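Side-chain contacts in DsrH (Allochromatium vinosum, PDB 2HY5), which forms part of the DsrEFH complex and probably takes part in sulfur transfer during intracellular sulfur oxidation: residues K22-T25 against E26-V30; T44-E47 against S48-E52; T51-L54 against G55-L59; R75-P78 against G79-V82. All blocks are in the same frame, centred on the assembly; numbering follows the deposited sequence.

Interaction 1. Residues K22-T25 against E26-V30; sequences KFAT and EGASV
T25 and A28 face each other across a type II beta turn, T25 to A28, that links helix 16-23 to strand 29-32 in a beta-alpha-beta unit begun by strand 3-7. A24 is the first residue to leave helical backbone angles, and its methyl points across the turn at that of A28, with A24 CB 4.5 Å from A28 CB. The pair therefore touches lightly, and both methyls also lie against H5 of strand 3-7 and against L57. A28 CB approaches the backbone more closely, 3.1 Å from T25 O, the same oxygen that receives A28 N. That bond, A28 N to T25 O, is 2.9 Å long with an angle of 156° at the hydrogen, and the donor sits 18° off the carbonyl plane. E26 CB points away from K22-T25, and its side chain packs on K56. G27 takes the positive phi that the third position of a type II turn requires, a conformation readily open to glycine. T25 carries the polar side. Its chi1 of 57° places OG1 between the backbone N and the carbonyl carbon, where it bonds N128 of the neighbouring DsrF chain. The same hydroxyl also meets a water, which bridges the turn: its oxygen lies 2.8 Å from T25 OG1 and donates to E26 O at 2.6 Å.

Interaction 2. Residues T44-E47 against S48-E52; sequences TRVE and SQVTE
A type I beta turn, T44 to E47, with an ST turn at T44, leads into helix 47-53, and V46 is at the N-cap position. T44 OG1 accepts from V46 N at 3.1 Å, and the helix then starts with V50 N bonded to V46 O at 3.1 Å. Q49 folds back over V46: with CG between its own backbone N and carbonyl carbon (chi1 49°) and the chain extended beyond, its amide crosses the valine at a slant, NE2 3.4 Å from V46 CG1. One water ties this end together, receiving from Q49 NE2 and Q49 N and donating to R45 O, ahead of the helix; another accepts from S48 N in its first turn. On the inner side, V46 CG2 meets V50 CG2 at 4.1 Å. E47 and T51 lie side by side, pointing the same way. E47 O takes T51 N nearly head-on at 2.8 Å and also T51 OG1 at 2.9 Å, the hydroxyl standing 44° out of the carbonyl plane. A further water donates to both T51 OG1 and E47 OE2, while E47 OE1 is bonded to G43 N. These bonds suggest that T51 OG1 and the E47 carboxylate are restrained in rotation.

Interaction 3. Residues T51-L54 against G55-L59; sequences TEAL and GKLKL
L54 and L59 meet where helix 47-53 gives way to strand 58-62, in the second half of a beta-alpha-beta unit that starts with strand 29-32. Their side chains cross at about a right angle, and the fit is tight: L54 CD2 lies 3.4 Å from L59 CD1 and 3.5 Å from L59 CG, both shorter than usual van der Waals contact. Each leucine sets CG anti to its carbonyl carbon, and from there the two branch ends reach one another across the turn. A53 adds a looser apolar layer. Its methyl stands 4.3 Å from L57 CD1 and 4.4 Å from L59 CD1, and L21 of helix 16-23 packs on both A53 and L57, so this side faces the neighbouring helix. Solvent reaches the contact at E52 and G55, which are exposed, and at K56, which is partly so. Backbone bonds close the helix end. A53 O accepts two N-H groups, from K56 N at 3.0 Å and from L57 N at 2.9 Å, and they come from different directions: L57 N lies close to the line of the C=O bond, whereas K56 N stands 49° out of the carbonyl plane. K56 curls its aliphatic chain back over this carbonyl oxygen with its two N-H donors. Its CG stands between the backbone N and carbonyl carbon (chi1 81°), and with the bend at chi2 the chain returns to the helix end, where K56 CD sits 3.1 Å from A53 O and K56 CE lies 4.0 Å from A53 CA.

Interaction 4. Residues R75-P78 against G79-V82; sequences RVIP and GISV
V76, just before a type II beta turn from I77 to I80, packs on I80 at the end of that turn, which reverses the chain ahead of strand 81-83. Their side chains cross at about a right angle, with V76 CG1 3.6 Å from I80 CB. V76 holds CG1 anti to its backbone N (chi1 -179°), which aims that methyl across the turn, while its other branch, CG2, lies 4.2 Å from V82 CG2 on the strand. A second apolar pair runs over the turn itself: I80 extends CD1 to within 3.9 Å of I77 CB. Both isoleucines also touch V50 of helix 47-53, and I80 continues onto L59 and V61 of strand 58-62, so I80 packs between that helix and the sheet, while P78 and G79 at the corner of the turn are exposed. The polar part is a single backbone bond from I80 N to I77 O, 3.2 Å long and nearly straight at the hydrogen (167°), with the donor tilted 17° from the carbonyl plane. Backbone shape forms the third element. P78 and G79 take the two middle turn positions; proline limits rotation at the first, and G79 has a positive phi, a conformation that glycine adopts readily. The chemistry is consistent with a turn shaped by the Pro-Gly corner, aliphatic packing and one rather long hydrogen bond.

Overall arrangement
Interactions 1, 3 and 4 reach one parallel sheet, while interaction 2 lies at the start of helix 47-53; the polypeptide meets them in numerical order. Interactions 1 and 3 are the closest pair, with centres 8 Å apart: a probable bond V30 N to K58 O (2.9 Å) joins their neighbouring strands, and another, G27 N to K56 O (3.0 Å), joins the loops leading into them. Interaction 3 shares T51 and E52 with interaction 2 and meets interaction 4 through L59 O and S81 N, 3.0 Å apart. Interactions 2 and 4 touch through I77, whose CD1 is 3.7 Å from E47 CG. By contrast, interactions 1 and 4 have centres 17 Å apart and do not touch. DsrF contacts residues in interactions 1, 2 and 4.

Interaction 1. Residues K22-T25 against E26-V30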
loop_
_atom_site.group_PDB
_atom_site.type_symbol
_atom_site.label_atom_id
_atom_site.label_comp_id
_atom_site.label_asym_id
_atom_site.label_seq_id
_atom_site.Cartn_x
_atom_site.Cartn_y
_atom_site.Cartn_z
ATOM N N LYS C 22 -7.049 -17.620 11.191
ATOM C CA LYS C 22 -8.437 -18.028 11.361
ATOM C C LYS C 22 -8.858 -19.078 10.336
ATOM O O LYS C 22 -9.600 -20.011 10.660
ATOM C CB LYS C 22 -9.373 -16.822 11.239
ATOM C CG LYS C 22 -10.842 -17.213 11.180
ATOM C CD LYS C 22 -11.761 -16.008 11.109
ATOM C CE LYS C 22 -13.213 -16.454 10.975
ATOM N NZ LYS C 22 -14.173 -15.315 10.969
ATOM N N PHE C 23 -8.379 -18.940 9.105
ATOM C CA PHE C 23 -8.770 -19.868 8.049
ATOM C C PHE C 23 -7.814 -21.020 7.760
ATOM O O PHE C 23 -8.203 -21.995 7.122
ATOM C CB PHE C 23 -9.055 -19.095 6.757
ATOM C CG PHE C 23 -10.227 -18.158 6.861
ATOM C CD1 PHE C 23 -10.038 -16.802 7.102
ATOM C CD2 PHE C 23 -11.524 -18.640 6.740
ATOM C CE1 PHE C 23 -11.124 -15.944 7.232
ATOM C CE2 PHE C 23 -12.617 -17.791 6.868
ATOM C CZ PHE C 23 -12.418 -16.440 7.110
ATOM N N ALA C 24 -6.570 -20.919 8.217
ATOM C CA ALA C 24 -5.605 -21.994 7.995
ATOM C C ALA C 24 -6.079 -23.212 8.778
ATOM O O ALA C 24 -6.505 -23.085 9.924
ATOM C CB ALA C 24 -4.226 -21.572 8.475
ATOM N N THR C 25 -6.008 -24.389 8.167
ATOM C CA THR C 25 -6.457 -25.605 8.838
ATOM C C THR C 25 -5.321 -26.495 9.317
ATOM O O THR C 25 -4.170 -26.335 8.908
ATOM C CB THR C 25 -7.386 -26.431 7.925
ATOM O OG1 THR C 25 -6.709 -26.743 6.703
ATOM C CG2 THR C 25 -8.649 -25.648 7.611
ATOM N N GLU C 26 -5.663 -27.432 10.197
ATOM C CA GLU C 26 -4.709 -28.378 10.766
ATOM C C GLU C 26 -3.775 -28.949 9.707
ATOM O O GLU C 26 -4.228 -29.468 8.691
ATOM C CB GLU C 26 -5.468 -29.526 11.442
ATOM C CG GLU C 26 -4.606 -30.708 11.869
ATOM C CD GLU C 26 -3.836 -30.447 13.147
ATOM O OE1 GLU C 26 -4.481 -30.194 14.185
ATOM O OE2 GLU C 26 -2.587 -30.500 13.116
ATOM N N GLY C 27 -2.471 -28.855 9.952
ATOM C CA GLY C 27 -1.504 -29.394 9.016
ATOM C C GLY C 27 -0.955 -28.402 8.010
ATOM O O GLY C 27 0.045 -28.677 7.343
ATOM N N ALA C 28 -1.602 -27.247 7.893
ATOM C CA ALA C 28 -1.156 -26.230 6.949
ATOM C C ALA C 28 0.109 -25.545 7.448
ATOM O O ALA C 28 0.461 -25.634 8.626
ATOM C CB ALA C 28 -2.259 -25.198 6.736
ATOM N N SER C 29 0.795 -24.862 6.541
ATOM C CA SER C 29 2.008 -24.149 6.899
ATOM C C SER C 29 1.808 -22.662 6.656
ATOM O O SER C 29 1.053 -22.264 5.771
ATOM C CB SER C 29 3.191 -24.653 6.073
ATOM O OG SER C 29 3.481 -26.006 6.378
ATOM N N VAL C 30 2.480 -21.849 7.459
ATOM C CA VAL C 30 2.394 -20.407 7.330
ATOM C C VAL C 30 3.806 -19.840 7.333
ATOM O O VAL C 30 4.616 -20.162 8.206
ATOM C CB VAL C 30 1.604 -19.774 8.503
ATOM C CG1 VAL C 30 1.545 -18.268 8.332
ATOM C CG2 VAL C 30 0.196 -20.345 8.562
HETATM O O HOH W 1 -4.791 -28.727 6.257
#

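Interaction 2. Residues T44-E47 against S48-E52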
loop_
_atom_site.group_PDB
_atom_site.type_symbol
_atom_site.label_atom_id
_atom_site.label_comp_id
_atom_site.label_asym_id
_atom_site.label_seq_id
_atom_site.Cartn_x
_atom_site.Cartn_y
_atom_site.Cartn_z
ATOM N N THR C 44 5.693 -9.854 21.939
ATOM C CA THR C 44 4.774 -8.868 21.368
ATOM C C THR C 44 3.345 -9.106 21.836
ATOM O O THR C 44 3.051 -10.109 22.489
ATOM C CB THR C 44 4.762 -8.902 19.834
ATOM O OG1 THR C 44 3.927 -9.980 19.394
ATOM C CG2 THR C 44 6.169 -9.084 19.284
ATOM N N ARG C 45 2.458 -8.182 21.484
ATOM C CA ARG C 45 1.056 -8.275 21.870
ATOM C C ARG C 45 0.321 -9.409 21.150
ATOM O O ARG C 45 -0.801 -9.756 21.518
ATOM C CB ARG C 45 0.351 -6.945 21.587
ATOM C CG ARG C 45 -0.979 -6.784 22.301
ATOM C CD ARG C 45 -1.708 -5.527 21.852
ATOM N NE ARG C 45 -2.046 -5.576 20.432
ATOM C CZ ARG C 45 -1.405 -4.900 19.483
ATOM N NH1 ARG C 45 -0.387 -4.115 19.799
ATOM N NH2 ARG C 45 -1.781 -5.014 18.217
ATOM N N VAL C 46 0.944 -9.987 20.124
ATOM C CA VAL C 46 0.303 -11.076 19.394
ATOM C C VAL C 46 0.940 -12.436 19.650
ATOM O O VAL C 46 0.559 -13.421 19.026
ATOM C CB VAL C 46 0.292 -10.822 17.862
ATOM C CG1 VAL C 46 -0.398 -9.503 17.559
ATOM C CG2 VAL C 46 1.708 -10.832 17.314
ATOM N N GLU C 47 1.901 -12.493 20.567
ATOM C CA GLU C 47 2.568 -13.757 20.876
ATOM C C GLU C 47 1.570 -14.846 21.271
ATOM O O GLU C 47 1.689 -15.992 20.842
ATOM C CB GLU C 47 3.584 -13.576 22.011
ATOM C CG GLU C 47 4.376 -14.844 22.315
ATOM C CD GLU C 47 5.219 -14.744 23.573
ATOM O OE1 GLU C 47 6.023 -13.799 23.685
ATOM O OE2 GLU C 47 5.079 -15.620 24.453
ATOM N N SER C 48 0.581 -14.483 22.085
ATOM C CA SER C 48 -0.425 -15.438 22.539
ATOM C C SER C 48 -1.147 -16.141 21.398
ATOM O O SER C 48 -1.261 -17.368 21.387
ATOM C CB SER C 48 -1.458 -14.740 23.430
ATOM O OG SER C 48 -0.870 -14.284 24.634
ATOM N N GLN C 49 -1.645 -15.365 20.444
ATOM C CA GLN C 49 -2.366 -15.934 19.316
ATOM C C GLN C 49 -1.456 -16.710 18.374
ATOM O O GLN C 49 -1.882 -17.683 17.751
ATOM C CB GLN C 49 -3.115 -14.833 18.558
ATOM C CG GLN C 49 -2.284 -13.611 18.216
ATOM C CD GLN C 49 -3.138 -12.447 17.740
ATOM O OE1 GLN C 49 -3.807 -12.534 16.709
ATOM N NE2 GLN C 49 -3.123 -11.352 18.494
ATOM N N VAL C 50 -0.202 -16.288 18.265
ATOM C CA VAL C 50 0.734 -16.996 17.402
ATOM C C VAL C 50 1.096 -18.333 18.047
ATOM O O VAL C 50 1.122 -19.363 17.377
ATOM C CB VAL C 50 2.009 -16.165 17.162
ATOM C CG1 VAL C 50 3.003 -16.962 16.319
ATOM C CG2 VAL C 50 1.645 -14.869 16.446
ATOM N N THR C 51 1.352 -18.314 19.350
ATOM C CA THR C 51 1.699 -19.531 20.075
ATOM C C THR C 51 0.561 -20.542 19.970
ATOM O O THR C 51 0.795 -21.736 19.781
ATOM C CB THR C 51 1.988 -19.234 21.558
ATOM O OG1 THR C 51 3.106 -18.340 21.653
ATOM C CG2 THR C 51 2.310 -20.520 22.309
ATOM N N GLU C 52 -0.673 -20.061 20.088
ATOM C CA GLU C 52 -1.832 -20.935 19.980
ATOM C C GLU C 52 -1.863 -21.597 18.605
ATOM O O GLU C 52 -2.200 -22.772 18.481
ATOM C CB GLU C 52 -3.122 -20.139 20.199
ATOM C CG GLU C 52 -3.771 -20.362 21.555
ATOM C CD GLU C 52 -4.332 -21.764 21.712
ATOM O OE1 GLU C 52 -3.550 -22.736 21.645
ATOM O OE2 GLU C 52 -5.561 -21.895 21.900
HETATM O O HOH W 2 0.322 -12.003 23.488
HETATM O O HOH W 3 -2.267 -12.355 20.990
HETATM O O HOH W 4 5.250 -18.518 23.122
#

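Interaction 3. Residues T51-L54 against G55-L59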
loop_
_atom_site.group_PDB
_atom_site.type_symbol
_atom_site.label_atom_id
_atom_site.label_comp_id
_atom_site.label_asym_id
_atom_site.label_seq_id
_atom_site.Cartn_x
_atom_site.Cartn_y
_atom_site.Cartn_z
ATOM N N THR C 51 1.352 -18.314 19.350
ATOM C CA THR C 51 1.699 -19.531 20.075
ATOM C C THR C 51 0.561 -20.542 19.970
ATOM O O THR C 51 0.795 -21.736 19.781
ATOM C CB THR C 51 1.988 -19.234 21.558
ATOM O OG1 THR C 51 3.106 -18.340 21.653
ATOM C CG2 THR C 51 2.310 -20.520 22.309
ATOM N N GLU C 52 -0.673 -20.061 20.088
ATOM C CA GLU C 52 -1.832 -20.935 19.980
ATOM C C GLU C 52 -1.863 -21.597 18.605
ATOM O O GLU C 52 -2.200 -22.772 18.481
ATOM C CB GLU C 52 -3.122 -20.139 20.199
ATOM C CG GLU C 52 -3.771 -20.362 21.555
ATOM C CD GLU C 52 -4.332 -21.764 21.712
ATOM O OE1 GLU C 52 -3.550 -22.736 21.645
ATOM O OE2 GLU C 52 -5.561 -21.895 21.900
ATOM N N ALA C 53 -1.502 -20.838 17.575
ATOM C CA ALA C 53 -1.497 -21.349 16.207
ATOM C C ALA C 53 -0.509 -22.500 16.034
ATOM O O ALA C 53 -0.754 -23.429 15.261
ATOM C CB ALA C 53 -1.166 -20.224 15.231
ATOM N N LEU C 54 0.608 -22.436 16.752
ATOM C CA LEU C 54 1.622 -23.483 16.679
ATOM C C LEU C 54 1.022 -24.831 17.051
ATOM O O LEU C 54 1.578 -25.882 16.732
ATOM C CB LEU C 54 2.786 -23.157 17.618
ATOM C CG LEU C 54 3.731 -22.050 17.149
ATOM C CD1 LEU C 54 4.695 -21.681 18.266
ATOM C CD2 LEU C 54 4.486 -22.526 15.916
ATOM N N GLY C 55 -0.121 -24.790 17.726
ATOM C CA GLY C 55 -0.787 -26.012 18.138
ATOM C C GLY C 55 -1.364 -26.827 16.995
ATOM O O GLY C 55 -1.537 -28.036 17.127
ATOM N N LYS C 56 -1.667 -26.187 15.869
ATOM C CA LYS C 56 -2.225 -26.927 14.742
ATOM C C LYS C 56 -1.563 -26.634 13.403
ATOM O O LYS C 56 -1.773 -27.358 12.433
ATOM C CB LYS C 56 -3.738 -26.683 14.634
ATOM C CG LYS C 56 -4.168 -25.381 13.959
ATOM C CD LYS C 56 -3.750 -24.143 14.734
ATOM C CE LYS C 56 -4.695 -22.980 14.446
ATOM N NZ LYS C 56 -4.919 -22.756 12.989
ATOM N N LEU C 57 -0.756 -25.580 13.354
ATOM C CA LEU C 57 -0.075 -25.193 12.121
ATOM C C LEU C 57 1.438 -25.239 12.275
ATOM O O LEU C 57 1.956 -25.184 13.388
ATOM C CB LEU C 57 -0.458 -23.761 11.735
ATOM C CG LEU C 57 -1.933 -23.376 11.630
ATOM C CD1 LEU C 57 -2.029 -21.869 11.406
ATOM C CD2 LEU C 57 -2.602 -24.145 10.494
ATOM N N LYS C 58 2.140 -25.338 11.147
ATOM C CA LYS C 58 3.598 -25.317 11.136
ATOM C C LYS C 58 3.936 -23.884 10.726
ATOM O O LYS C 58 3.573 -23.451 9.633
ATOM C CB LYS C 58 4.153 -26.288 10.090
ATOM C CG LYS C 58 3.734 -27.734 10.285
ATOM C CD LYS C 58 4.306 -28.610 9.178
ATOM C CE LYS C 58 3.920 -30.067 9.365
ATOM N NZ LYS C 58 4.552 -30.943 8.337
ATOM N N LEU C 59 4.612 -23.147 11.600
ATOM C CA LEU C 59 4.956 -21.758 11.307
ATOM C C LEU C 59 6.428 -21.601 10.950
ATOM O O LEU C 59 7.302 -22.217 11.568
ATOM C CB LEU C 59 4.642 -20.868 12.515
ATOM C CG LEU C 59 3.230 -20.903 13.101
ATOM C CD1 LEU C 59 3.137 -19.873 14.223
ATOM C CD2 LEU C 59 2.199 -20.612 12.020
#

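Interaction 4. Residues R75-P78 against G79-V82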
loop_
_atom_site.group_PDB
_atom_site.type_symbol
_atom_site.label_atom_id
_atom_site.label_comp_id
_atom_site.label_asym_id
_atom_site.label_seq_id
_atom_site.Cartn_x
_atom_site.Cartn_y
_atom_site.Cartn_z
ATOM N N ARG C 75 15.450 -14.556 18.940
ATOM C CA ARG C 75 14.379 -13.644 19.320
ATOM C C ARG C 75 13.011 -14.160 18.899
ATOM O O ARG C 75 11.989 -13.582 19.251
ATOM C CB ARG C 75 14.615 -12.271 18.683
ATOM C CG ARG C 75 15.925 -11.609 19.082
ATOM C CD ARG C 75 15.943 -11.263 20.561
ATOM N NE ARG C 75 15.090 -10.120 20.882
ATOM C CZ ARG C 75 15.375 -8.859 20.564
ATOM N NH1 ARG C 75 16.494 -8.566 19.913
ATOM N NH2 ARG C 75 14.541 -7.886 20.902
ATOM N N VAL C 76 12.997 -15.251 18.143
ATOM C CA VAL C 76 11.753 -15.824 17.654
ATOM C C VAL C 76 11.027 -16.678 18.694
ATOM O O VAL C 76 11.652 -17.255 19.588
ATOM C CB VAL C 76 12.025 -16.692 16.402
ATOM C CG1 VAL C 76 10.733 -17.269 15.862
ATOM C CG2 VAL C 76 12.721 -15.856 15.346
ATOM N N ILE C 77 9.706 -16.741 18.577
ATOM C CA ILE C 77 8.897 -17.560 19.470
ATOM C C ILE C 77 9.303 -19.006 19.205
ATOM O O ILE C 77 9.283 -19.461 18.059
ATOM C CB ILE C 77 7.395 -17.406 19.158
ATOM C CG1 ILE C 77 6.959 -15.959 19.407
ATOM C CG2 ILE C 77 6.577 -18.372 20.013
ATOM C CD1 ILE C 77 5.567 -15.645 18.880
ATOM N N PRO C 78 9.697 -19.743 20.257
ATOM C CA PRO C 78 10.104 -21.141 20.089
ATOM C C PRO C 78 9.038 -21.950 19.360
ATOM O O PRO C 78 7.868 -21.938 19.742
ATOM C CB PRO C 78 10.308 -21.611 21.525
ATOM C CG PRO C 78 10.813 -20.370 22.199
ATOM C CD PRO C 78 9.879 -19.309 21.654
ATOM N N GLY C 79 9.441 -22.651 18.306
ATOM C CA GLY C 79 8.486 -23.442 17.551
ATOM C C GLY C 79 8.383 -22.975 16.116
ATOM O O GLY C 79 8.033 -23.748 15.223
ATOM N N ILE C 80 8.670 -21.696 15.897
ATOM C CA ILE C 80 8.637 -21.137 14.552
ATOM C C ILE C 80 10.004 -21.414 13.934
ATOM O O ILE C 80 11.025 -20.976 14.453
ATOM C CB ILE C 80 8.400 -19.618 14.579
ATOM C CG1 ILE C 80 7.071 -19.319 15.273
ATOM C CG2 ILE C 80 8.378 -19.068 13.156
ATOM C CD1 ILE C 80 6.716 -17.848 15.314
ATOM N N SER C 81 10.014 -22.150 12.827
ATOM C CA SER C 81 11.256 -22.504 12.150
ATOM C C SER C 81 11.745 -21.366 11.273
ATOM O O SER C 81 10.974 -20.810 10.498
ATOM C CB SER C 81 11.042 -23.737 11.270
ATOM O OG SER C 81 10.614 -24.852 12.029
ATOM N N VAL C 82 13.026 -21.032 11.392
ATOM C CA VAL C 82 13.618 -19.968 10.586
ATOM C C VAL C 82 14.162 -20.599 9.305
ATOM O O VAL C 82 14.907 -21.576 9.358
ATOM C CB VAL C 82 14.766 -19.271 11.345
ATOM C CG1 VAL C 82 15.347 -18.138 10.507
ATOM C CG2 VAL C 82 14.252 -18.737 12.676
#